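Local atomic coordinates of deoxyribodipyrimidine photo-lyase (Oryza sativa Japonica Group, PDB entry 3UMV), a protein that uses light to split cyclobutane pyrimidine dimers in UV-damaged DNA back into separate pyrimidines, with one FAD bound per subunit as cofactor. Residues Ala71-Leu76 against Phe112-Gly117; Asn170-Trp175 against Lys194-Tyr199; Lys349-His354 against Gly456-Met461. One frame throughout, in Å; residues are numbered along the deposited sequence.

Contact 1: residues Ala71-Leu76 against Phe112-Gly117; sequences AVAFAL and FLFTGG. With URE (urea), chain M; URE (urea), chain N.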
loop_
_atom_site.group_PDB
_atom_site.type_symbol
_atom_site.label_atom_id
_atom_site.label_comp_id
_atom_site.label_asym_id
_atom_site.label_seq_id
_atom_site.Cartn_x
_atom_site.Cartn_y
_atom_site.Cartn_z
ATOM N N ALA A 71 -21.410 2.970 12.486
ATOM C CA ALA A 71 -20.583 1.826 12.865
ATOM C C ALA A 71 -19.455 1.608 11.860
ATOM O O ALA A 71 -19.585 1.975 10.692
ATOM C CB ALA A 71 -21.413 0.572 12.968
ATOM N N VAL A 72 -18.353 1.027 12.331
ATOM C CA VAL A 72 -17.249 0.621 11.461
ATOM C C VAL A 72 -17.214 -0.905 11.420
ATOM O O VAL A 72 -17.421 -1.568 12.444
ATOM C CB VAL A 72 -15.885 1.141 11.981
ATOM C CG1 VAL A 72 -14.749 0.613 11.110
ATOM C CG2 VAL A 72 -15.876 2.663 12.048
ATOM N N ALA A 73 -16.980 -1.466 10.238
ATOM C CA ALA A 73 -16.847 -2.912 10.089
ATOM C C ALA A 73 -15.596 -3.245 9.295
ATOM O O ALA A 73 -15.303 -2.591 8.298
ATOM C CB ALA A 73 -18.088 -3.505 9.403
ATOM N N PHE A 74 -14.842 -4.246 9.752
ATOM C CA PHE A 74 -13.655 -4.697 9.031
ATOM C C PHE A 74 -13.777 -6.179 8.724
ATOM O O PHE A 74 -14.051 -6.983 9.623
ATOM C CB PHE A 74 -12.387 -4.463 9.850
ATOM C CG PHE A 74 -11.132 -4.813 9.111
ATOM C CD1 PHE A 74 -10.452 -3.840 8.388
ATOM C CD2 PHE A 74 -10.647 -6.112 9.100
ATOM C CE1 PHE A 74 -9.306 -4.160 7.687
ATOM C CE2 PHE A 74 -9.496 -6.438 8.401
ATOM C CZ PHE A 74 -8.821 -5.467 7.694
ATOM N N ALA A 75 -13.585 -6.556 7.466
ATOM C CA ALA A 75 -13.588 -7.982 7.108
ATOM C C ALA A 75 -12.185 -8.473 6.788
ATOM O O ALA A 75 -11.540 -7.972 5.865
ATOM C CB ALA A 75 -14.515 -8.242 5.922
ATOM N N LEU A 76 -11.703 -9.444 7.561
ATOM C CA LEU A 76 -10.448 -10.115 7.243
ATOM C C LEU A 76 -10.710 -11.218 6.212
ATOM O O LEU A 76 -11.550 -12.082 6.441
ATOM C CB LEU A 76 -9.845 -10.734 8.504
ATOM C CG LEU A 76 -8.443 -11.327 8.309
ATOM C CD1 LEU A 76 -7.417 -10.205 8.050
ATOM C CD2 LEU A 76 -8.027 -12.180 9.501
ATOM N N PHE A 112 -17.020 -3.581 14.280
ATOM C CA PHE A 112 -17.330 -4.977 13.979
ATOM C C PHE A 112 -16.164 -5.653 13.257
ATOM O O PHE A 112 -15.754 -5.213 12.184
ATOM C CB PHE A 112 -18.571 -5.071 13.090
ATOM C CG PHE A 112 -19.845 -4.653 13.774
ATOM C CD1 PHE A 112 -20.663 -5.589 14.377
ATOM C CD2 PHE A 112 -20.220 -3.321 13.807
ATOM C CE1 PHE A 112 -21.842 -5.207 15.007
ATOM C CE2 PHE A 112 -21.403 -2.925 14.440
ATOM C CZ PHE A 112 -22.213 -3.870 15.039
ATOM N N LEU A 113 -15.638 -6.721 13.849
ATOM C CA LEU A 113 -14.583 -7.506 13.224
ATOM C C LEU A 113 -15.125 -8.828 12.699
ATOM O O LEU A 113 -15.673 -9.626 13.459
ATOM C CB LEU A 113 -13.453 -7.780 14.214
ATOM C CG LEU A 113 -12.303 -8.560 13.574
ATOM C CD1 LEU A 113 -11.711 -7.773 12.429
ATOM C CD2 LEU A 113 -11.232 -8.901 14.605
ATOM N N PHE A 114 -14.958 -9.057 11.398
ATOM C CA PHE A 114 -15.439 -10.281 10.758
ATOM C C PHE A 114 -14.269 -11.085 10.188
ATOM O O PHE A 114 -13.525 -10.592 9.335
ATOM C CB PHE A 114 -16.427 -9.938 9.640
ATOM C CG PHE A 114 -17.701 -9.290 10.127
ATOM C CD1 PHE A 114 -18.042 -8.006 9.732
ATOM C CD2 PHE A 114 -18.552 -9.966 10.981
ATOM C CE1 PHE A 114 -19.221 -7.414 10.171
ATOM C CE2 PHE A 114 -19.729 -9.379 11.432
ATOM C CZ PHE A 114 -20.063 -8.102 11.031
ATOM N N THR A 115 -14.085 -12.315 10.657
ATOM C CA THR A 115 -12.967 -13.116 10.169
ATOM C C THR A 115 -13.361 -14.179 9.133
ATOM O O THR A 115 -12.522 -14.956 8.673
ATOM C CB THR A 115 -12.160 -13.735 11.331
ATOM O OG1 THR A 115 -13.041 -14.418 12.229
ATOM C CG2 THR A 115 -11.438 -12.635 12.092
ATOM N N GLY A 116 -14.632 -14.185 8.747
ATOM C CA GLY A 116 -15.127 -15.144 7.774
ATOM C C GLY A 116 -15.022 -14.669 6.336
ATOM O O GLY A 116 -15.038 -15.477 5.412
ATOM N N GLY A 117 -14.909 -13.360 6.140
ATOM C CA GLY A 117 -14.769 -12.809 4.804
ATOM C C GLY A 117 -15.753 -11.683 4.558
ATOM O O GLY A 117 -16.607 -11.412 5.405
HETATM C C URE M . -7.743 -8.130 4.716
HETATM O O URE M . -8.693 -7.358 4.554
HETATM N N1 URE M . -7.968 -9.397 4.946
HETATM N N2 URE M . -6.503 -7.710 4.629
HETATM C C URE N . -19.530 -9.438 14.967
HETATM O O URE N . -19.092 -8.543 15.669
HETATM N N1 URE N . -18.705 -10.196 14.292
HETATM N N2 URE N . -20.823 -9.633 14.882
#
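Phe112 lays the edge of its ring against Ala71 and the backbone of Val72: CE2 meets Ala71 CB at 3.8 Å, and Val72 O sits in the ring plane beside CD2. The torsion that sets CG beside the backbone N turns the ring edge toward Ala71 and Val72 (chi1 -68°). On the same face of the sheet, Ala73 CB touches Phe112 CB at 4.0 Å and Phe114 CE1 at 4.1 Å, a methyl packed between the Phe112 CB and the Phe114 ring. On the other face, Phe74 and Leu113 run side by side in the same direction, with Phe74 CD2 3.9 Å from Leu113 CD1.

Between these two layers of side chains the strands run parallel, their axes 4.8 Å apart at 15°. Four backbone hydrogen bonds join them, from Phe112 N to Val72 O, Phe74 N to Phe112 O, Phe114 N to Phe74 O and Leu76 N to Phe114 O. With helix 87-106 as the crossover, they form a beta-alpha-beta unit of the N-terminal alpha/beta domain, and 111-114 is an outermost strand of its sheet. Helix 120-127 covers the face of Ala73, Phe112 and Phe114, while Trp222 and Leu225 pack on Leu113.

Two ureas flank the strands. The chain N molecule donates from N1 to Leu113 O (3.2 Å), and the chain M molecule places its O 3.7 Å from Phe74 CZ.

Contact 2: residues Asn170-Trp175 against Lys194-Tyr199; sequences NVVPVW and KVMDEY
With CG beside its backbone N (chi1 -67°), Tyr199 turns its ring toward Pro173, while Val172, with CG1 anti to the backbone N (chi1 -177°), directs that methyl at Val195 and the ring. Pro173 CD then lies over one face of the Tyr199 ring, 3.9 Å from the centroid and 24° off the normal, which meets the geometry of a CH-pi contact. Glu198 CG, of the preceding residue, lies toward the rim of the opposite face.

Val172 divides its branches: CG1 meets Val195 CG2 at 3.9 Å, and CG2 meets Met196 CE at 4.0 Å. Met196 also touches Val171, SD to CG1, at 4.0 Å. No hydrogen bond links the two segments directly. Instead Arg25 bridges them, donating NH2 to Val171 O and NH1 to Tyr199 O. Glu325 of helix 310-333 separately accepts from Val171 N and Val172 N, on segment 170-175 alone.

Val195 is the N-cap residue of the short helix 196-199. The arrangement is apolar packing of that helix on the loop leading from strand 162-166 to helix 174-177, beside helix 310-333, where Glu325 lies in a run that probably contributes to the FAD site, as in related photolyases.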
loop_
_atom_site.group_PDB
_atom_site.type_symbol
_atom_site.label_atom_id
_atom_site.label_comp_id
_atom_site.label_asym_id
_atom_site.label_seq_id
_atom_site.Cartn_x
_atom_site.Cartn_y
_atom_site.Cartn_z
ATOM N N ASN A 170 -5.762 8.431 -1.515
ATOM C CA ASN A 170 -5.026 9.338 -2.371
ATOM C C ASN A 170 -5.388 10.792 -2.047
ATOM O O ASN A 170 -6.519 11.068 -1.660
ATOM C CB ASN A 170 -5.343 9.050 -3.836
ATOM C CG ASN A 170 -4.842 7.689 -4.283
ATOM O OD1 ASN A 170 -3.649 7.398 -4.175
ATOM N ND2 ASN A 170 -5.756 6.829 -4.743
ATOM N N VAL A 171 -4.430 11.705 -2.209
ATOM C CA VAL A 171 -4.699 13.132 -2.039
ATOM C C VAL A 171 -5.685 13.585 -3.096
ATOM O O VAL A 171 -6.680 14.245 -2.790
ATOM C CB VAL A 171 -3.411 14.000 -2.148
ATOM C CG1 VAL A 171 -3.748 15.467 -1.945
ATOM C CG2 VAL A 171 -2.382 13.547 -1.116
ATOM N N VAL A 172 -5.393 13.251 -4.350
ATOM C CA VAL A 172 -6.306 13.564 -5.434
ATOM C C VAL A 172 -7.042 12.271 -5.777
ATOM O O VAL A 172 -6.410 11.250 -6.055
ATOM C CB VAL A 172 -5.549 14.091 -6.678
ATOM C CG1 VAL A 172 -6.530 14.473 -7.785
ATOM C CG2 VAL A 172 -4.671 15.305 -6.322
ATOM N N PRO A 173 -8.379 12.293 -5.746
ATOM C CA PRO A 173 -9.140 11.066 -6.021
ATOM C C PRO A 173 -8.696 10.396 -7.309
ATOM O O PRO A 173 -8.472 11.085 -8.312
ATOM C CB PRO A 173 -10.574 11.580 -6.146
ATOM C CG PRO A 173 -10.601 12.798 -5.281
ATOM C CD PRO A 173 -9.248 13.427 -5.379
ATOM N N VAL A 174 -8.549 9.071 -7.275
ATOM C CA VAL A 174 -8.007 8.329 -8.413
ATOM C C VAL A 174 -8.776 8.565 -9.730
ATOM O O VAL A 174 -8.166 8.663 -10.801
ATOM C CB VAL A 174 -7.937 6.816 -8.107
ATOM C CG1 VAL A 174 -9.358 6.241 -7.881
ATOM C CG2 VAL A 174 -7.228 6.088 -9.243
ATOM N N TRP A 175 -10.103 8.663 -9.660
ATOM C CA TRP A 175 -10.908 8.833 -10.876
ATOM C C TRP A 175 -10.913 10.285 -11.360
ATOM O O TRP A 175 -11.321 10.581 -12.486
ATOM C CB TRP A 175 -12.345 8.320 -10.650
ATOM C CG TRP A 175 -12.822 8.593 -9.274
ATOM C CD1 TRP A 175 -13.143 9.815 -8.742
ATOM C CD2 TRP A 175 -13.009 7.638 -8.224
ATOM N NE1 TRP A 175 -13.526 9.676 -7.429
ATOM C CE2 TRP A 175 -13.448 8.351 -7.085
ATOM C CE3 TRP A 175 -12.858 6.252 -8.139
ATOM C CZ2 TRP A 175 -13.724 7.725 -5.880
ATOM C CZ3 TRP A 175 -13.144 5.631 -6.945
ATOM C CH2 TRP A 175 -13.579 6.363 -5.831
ATOM N N LYS A 194 -2.098 20.770 -11.044
ATOM C CA LYS A 194 -3.157 21.748 -11.309
ATOM C C LYS A 194 -4.268 21.792 -10.256
ATOM O O LYS A 194 -4.904 22.833 -10.052
ATOM C CB LYS A 194 -3.788 21.480 -12.670
ATOM C CG LYS A 194 -2.874 21.773 -13.845
ATOM C CD LYS A 194 -3.561 21.392 -15.139
ATOM C CE LYS A 194 -2.683 21.659 -16.339
ATOM N NZ LYS A 194 -3.384 21.245 -17.582
ATOM N N VAL A 195 -4.520 20.663 -9.607
ATOM C CA VAL A 195 -5.598 20.569 -8.639
ATOM C C VAL A 195 -5.074 20.273 -7.240
ATOM O O VAL A 195 -5.850 19.992 -6.327
ATOM C CB VAL A 195 -6.615 19.472 -9.034
ATOM C CG1 VAL A 195 -7.289 19.810 -10.351
ATOM C CG2 VAL A 195 -5.937 18.122 -9.127
ATOM N N MET A 196 -3.761 20.338 -7.064
ATOM C CA MET A 196 -3.174 19.987 -5.781
ATOM C C MET A 196 -3.670 20.911 -4.680
ATOM O O MET A 196 -3.999 20.447 -3.591
ATOM C CB MET A 196 -1.645 19.989 -5.840
ATOM C CG MET A 196 -0.979 19.340 -4.624
ATOM S SD MET A 196 -1.357 17.571 -4.392
ATOM C CE MET A 196 -0.967 16.892 -6.000
ATOM N N ASP A 197 -3.750 22.213 -4.963
ATOM C CA ASP A 197 -4.215 23.170 -3.959
ATOM C C ASP A 197 -5.664 22.898 -3.527
ATOM O O ASP A 197 -6.044 23.154 -2.387
ATOM C CB ASP A 197 -4.052 24.615 -4.457
ATOM C CG ASP A 197 -2.602 25.062 -4.499
ATOM O OD1 ASP A 197 -1.756 24.428 -3.824
ATOM O OD2 ASP A 197 -2.309 26.056 -5.202
ATOM N N GLU A 198 -6.459 22.343 -4.435
ATOM C CA GLU A 198 -7.843 22.009 -4.140
ATOM C C GLU A 198 -8.017 20.786 -3.234
ATOM O O GLU A 198 -9.010 20.694 -2.507
ATOM C CB GLU A 198 -8.626 21.812 -5.443
ATOM C CG GLU A 198 -10.071 21.388 -5.249
ATOM C CD GLU A 198 -10.870 21.401 -6.543
ATOM O OE1 GLU A 198 -10.266 21.571 -7.624
ATOM O OE2 GLU A 198 -12.108 21.237 -6.475
ATOM N N TYR A 199 -7.066 19.851 -3.276
ATOM C CA TYR A 199 -7.208 18.583 -2.544
ATOM C C TYR A 199 -6.271 18.397 -1.354
ATOM O O TYR A 199 -6.593 17.655 -0.410
ATOM C CB TYR A 199 -7.062 17.398 -3.505
ATOM C CG TYR A 199 -8.201 17.330 -4.485
ATOM C CD1 TYR A 199 -9.426 16.826 -4.101
ATOM C CD2 TYR A 199 -8.055 17.793 -5.784
ATOM C CE1 TYR A 199 -10.477 16.771 -4.970
ATOM C CE2 TYR A 199 -9.115 17.737 -6.681
ATOM C CZ TYR A 199 -10.322 17.213 -6.260
ATOM O OH TYR A 199 -11.391 17.146 -7.117
#

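Contact 3: residues Lys349-His354 against Gly456-Met461; sequences KTLMDH and GKIRYM. With URE (urea), chain K.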
loop_
_atom_site.group_PDB
_atom_site.type_symbol
_atom_site.label_atom_id
_atom_site.label_comp_id
_atom_site.label_asym_id
_atom_site.label_seq_id
_atom_site.Cartn_x
_atom_site.Cartn_y
_atom_site.Cartn_z
ATOM N N LYS A 349 7.575 -4.950 -26.979
ATOM C CA LYS A 349 8.271 -5.296 -28.218
ATOM C C LYS A 349 9.776 -5.474 -28.010
ATOM O O LYS A 349 10.386 -6.401 -28.545
ATOM C CB LYS A 349 7.982 -4.261 -29.298
ATOM C CG LYS A 349 6.549 -4.342 -29.806
ATOM C CD LYS A 349 6.178 -3.159 -30.679
ATOM C CE LYS A 349 6.776 -3.268 -32.057
ATOM N NZ LYS A 349 6.430 -2.104 -32.937
ATOM N N THR A 350 10.380 -4.592 -27.225
ATOM C CA THR A 350 11.818 -4.699 -27.026
ATOM C C THR A 350 12.165 -5.957 -26.231
ATOM O O THR A 350 13.155 -6.615 -26.508
ATOM C CB THR A 350 12.434 -3.437 -26.376
ATOM O OG1 THR A 350 13.854 -3.465 -26.562
ATOM C CG2 THR A 350 12.144 -3.391 -24.897
ATOM N N LEU A 351 11.336 -6.297 -25.245
ATOM C CA LEU A 351 11.549 -7.521 -24.492
ATOM C C LEU A 351 11.362 -8.754 -25.385
ATOM O O LEU A 351 12.142 -9.709 -25.293
ATOM C CB LEU A 351 10.642 -7.558 -23.262
ATOM C CG LEU A 351 11.134 -6.683 -22.102
ATOM C CD1 LEU A 351 10.073 -6.568 -21.015
ATOM C CD2 LEU A 351 12.430 -7.254 -21.527
ATOM N N MET A 352 10.376 -8.706 -26.280
ATOM C CA MET A 352 10.135 -9.810 -27.213
ATOM C C MET A 352 11.291 -9.967 -28.198
ATOM O O MET A 352 11.707 -11.088 -28.494
ATOM C CB MET A 352 8.817 -9.617 -27.973
ATOM C CG MET A 352 7.581 -9.701 -27.075
ATOM S SD MET A 352 6.045 -9.317 -27.931
ATOM C CE MET A 352 5.950 -10.723 -29.041
ATOM N N ASP A 353 11.793 -8.845 -28.707
ATOM C CA ASP A 353 12.926 -8.847 -29.630
ATOM C C ASP A 353 14.143 -9.546 -29.043
ATOM O O ASP A 353 14.991 -10.059 -29.777
ATOM C CB ASP A 353 13.344 -7.415 -29.996
ATOM C CG ASP A 353 12.341 -6.712 -30.870
ATOM O OD1 ASP A 353 11.504 -7.400 -31.494
ATOM O OD2 ASP A 353 12.393 -5.457 -30.934
ATOM N N HIS A 354 14.242 -9.550 -27.719
ATOM C CA HIS A 354 15.425 -10.084 -27.067
ATOM C C HIS A 354 15.151 -11.364 -26.303
ATOM O O HIS A 354 15.995 -11.846 -25.547
ATOM C CB HIS A 354 16.057 -9.002 -26.194
ATOM C CG HIS A 354 16.688 -7.916 -27.000
ATOM N ND1 HIS A 354 18.012 -7.950 -27.378
ATOM C CD2 HIS A 354 16.170 -6.792 -27.548
ATOM C CE1 HIS A 354 18.289 -6.885 -28.108
ATOM N NE2 HIS A 354 17.191 -6.163 -28.222
ATOM N N GLY A 456 17.010 -5.492 -23.982
ATOM C CA GLY A 456 16.605 -4.598 -25.049
ATOM C C GLY A 456 16.799 -3.156 -24.600
ATOM O O GLY A 456 17.850 -2.809 -24.051
ATOM N N LYS A 457 15.782 -2.326 -24.817
ATOM C CA LYS A 457 15.824 -0.925 -24.386
ATOM C C LYS A 457 15.357 -0.681 -22.945
ATOM O O LYS A 457 15.279 0.458 -22.495
ATOM C CB LYS A 457 15.038 -0.054 -25.363
ATOM C CG LYS A 457 15.539 -0.197 -26.788
ATOM C CD LYS A 457 14.756 0.665 -27.756
ATOM C CE LYS A 457 15.127 0.309 -29.184
ATOM N NZ LYS A 457 14.385 1.138 -30.178
ATOM N N ILE A 458 15.033 -1.743 -22.218
ATOM C CA ILE A 458 14.643 -1.581 -20.821
ATOM C C ILE A 458 15.888 -1.103 -20.078
ATOM O O ILE A 458 16.975 -1.607 -20.324
ATOM C CB ILE A 458 14.183 -2.919 -20.210
ATOM C CG1 ILE A 458 12.975 -3.460 -20.986
ATOM C CG2 ILE A 458 13.860 -2.742 -18.728
ATOM C CD1 ILE A 458 11.812 -2.470 -21.079
ATOM N N ARG A 459 15.721 -0.144 -19.166
ATOM C CA ARG A 459 16.840 0.402 -18.393
ATOM C C ARG A 459 17.671 -0.678 -17.680
ATOM O O ARG A 459 17.123 -1.568 -17.006
ATOM C CB ARG A 459 16.331 1.444 -17.386
ATOM C CG ARG A 459 17.456 2.139 -16.601
ATOM C CD ARG A 459 16.930 2.876 -15.365
ATOM N NE ARG A 459 15.944 3.905 -15.699
ATOM C CZ ARG A 459 15.961 5.142 -15.213
ATOM N NH1 ARG A 459 16.920 5.505 -14.367
ATOM N NH2 ARG A 459 15.019 6.019 -15.572
ATOM N N TYR A 460 18.995 -0.586 -17.825
ATOM C CA TYR A 460 19.927 -1.556 -17.260
ATOM C C TYR A 460 20.611 -0.947 -16.038
ATOM O O TYR A 460 20.837 0.257 -15.991
ATOM C CB TYR A 460 20.986 -1.944 -18.303
ATOM C CG TYR A 460 21.882 -3.091 -17.880
ATOM C CD1 TYR A 460 23.233 -2.887 -17.645
ATOM C CD2 TYR A 460 21.377 -4.370 -17.723
ATOM C CE1 TYR A 460 24.058 -3.931 -17.265
ATOM C CE2 TYR A 460 22.194 -5.425 -17.334
ATOM C CZ TYR A 460 23.531 -5.197 -17.106
ATOM O OH TYR A 460 24.359 -6.233 -16.720
ATOM N N MET A 461 20.914 -1.780 -15.048
ATOM C CA MET A 461 21.709 -1.362 -13.899
ATOM C C MET A 461 22.691 -2.486 -13.621
ATOM O O MET A 461 22.386 -3.656 -13.867
ATOM C CB MET A 461 20.826 -1.134 -12.672
ATOM C CG MET A 461 19.857 0.061 -12.749
ATOM S SD MET A 461 18.710 0.077 -11.333
ATOM C CE MET A 461 19.763 0.737 -10.035
HETATM C C URE K . 20.247 0.230 -21.244
HETATM O O URE K . 19.459 -0.637 -21.637
HETATM N N1 URE K . 20.084 0.834 -20.084
HETATM N N2 URE K . 21.275 0.554 -21.990
#
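Thr350 accepts the one hydrogen bond that crosses this contact: Lys457 N donates to its OG1 over 2.8 Å, with an N-H...O angle of 162°. OG1 stands anti to the backbone N of its own residue (chi1 -164°), which points the hydroxyl from the helix into the facing loop and leaves CG2 for the apolar side of the contact. Gly456, with no side chain, lets its CA come within 3.3 Å of the same Thr350 OG1 and also over the imidazole of His354.

That second approach is a CH-pi contact. Gly456 CA sits over one face of the His354 ring, 3.7 Å from its centroid and 28° off the normal, displaced toward CD2. Both ring nitrogens are engaged elsewhere, ND1 with Asp357 and NE2 with Glu451, and these two bonds fix the rotation of the imidazole and hold its face toward the glycine. In the fold, the contact joins the C-terminal end of helix 345-353 to the loop between helices 431-442 and 463-469, both in the helical, FAD-binding C-terminal part usual in photolyases; the side chain of Ile458 is about 12 Å from the bound FAD.

Apolar contacts gather on Ile458. Its CD1 meets Thr350 CG2 at 3.9 Å, while CG1 packs on Leu351 CD2, also at 3.9 Å, the leucine and isoleucine chains crossing at about a right angle. Trp346 and Ala347, earlier in the same helix, extend this patch.

Among ligand contacts, a urea lies against Ile458 and Tyr460, farther along the loop, and hydrogen-bonds to Lys450 O.

Overall arrangement
All three contacts are largely buried, but contacts 1 and 2 lie about 20 Å and 18 Å from the chain's centre, whereas contact 3 is about 28 Å out, with exposed Lys457 at its margin. Contact 1 is built on repeated backbone hydrogen bonds within the sheet; contact 2 has no direct hydrogen bond and depends on apolar packing, with Arg25 as a polar bridge; contact 3 mixes one side-chain-to-backbone bond with CH-pi and apolar contacts. Contacts 1 and 2 both lie in the N-terminal photolyase region, their centres about 29 Å apart, yet use different elements. Contact 3 lies across the chain's centre from contact 1, about 45 Å between centres. Ureas touch contacts 1 and 3.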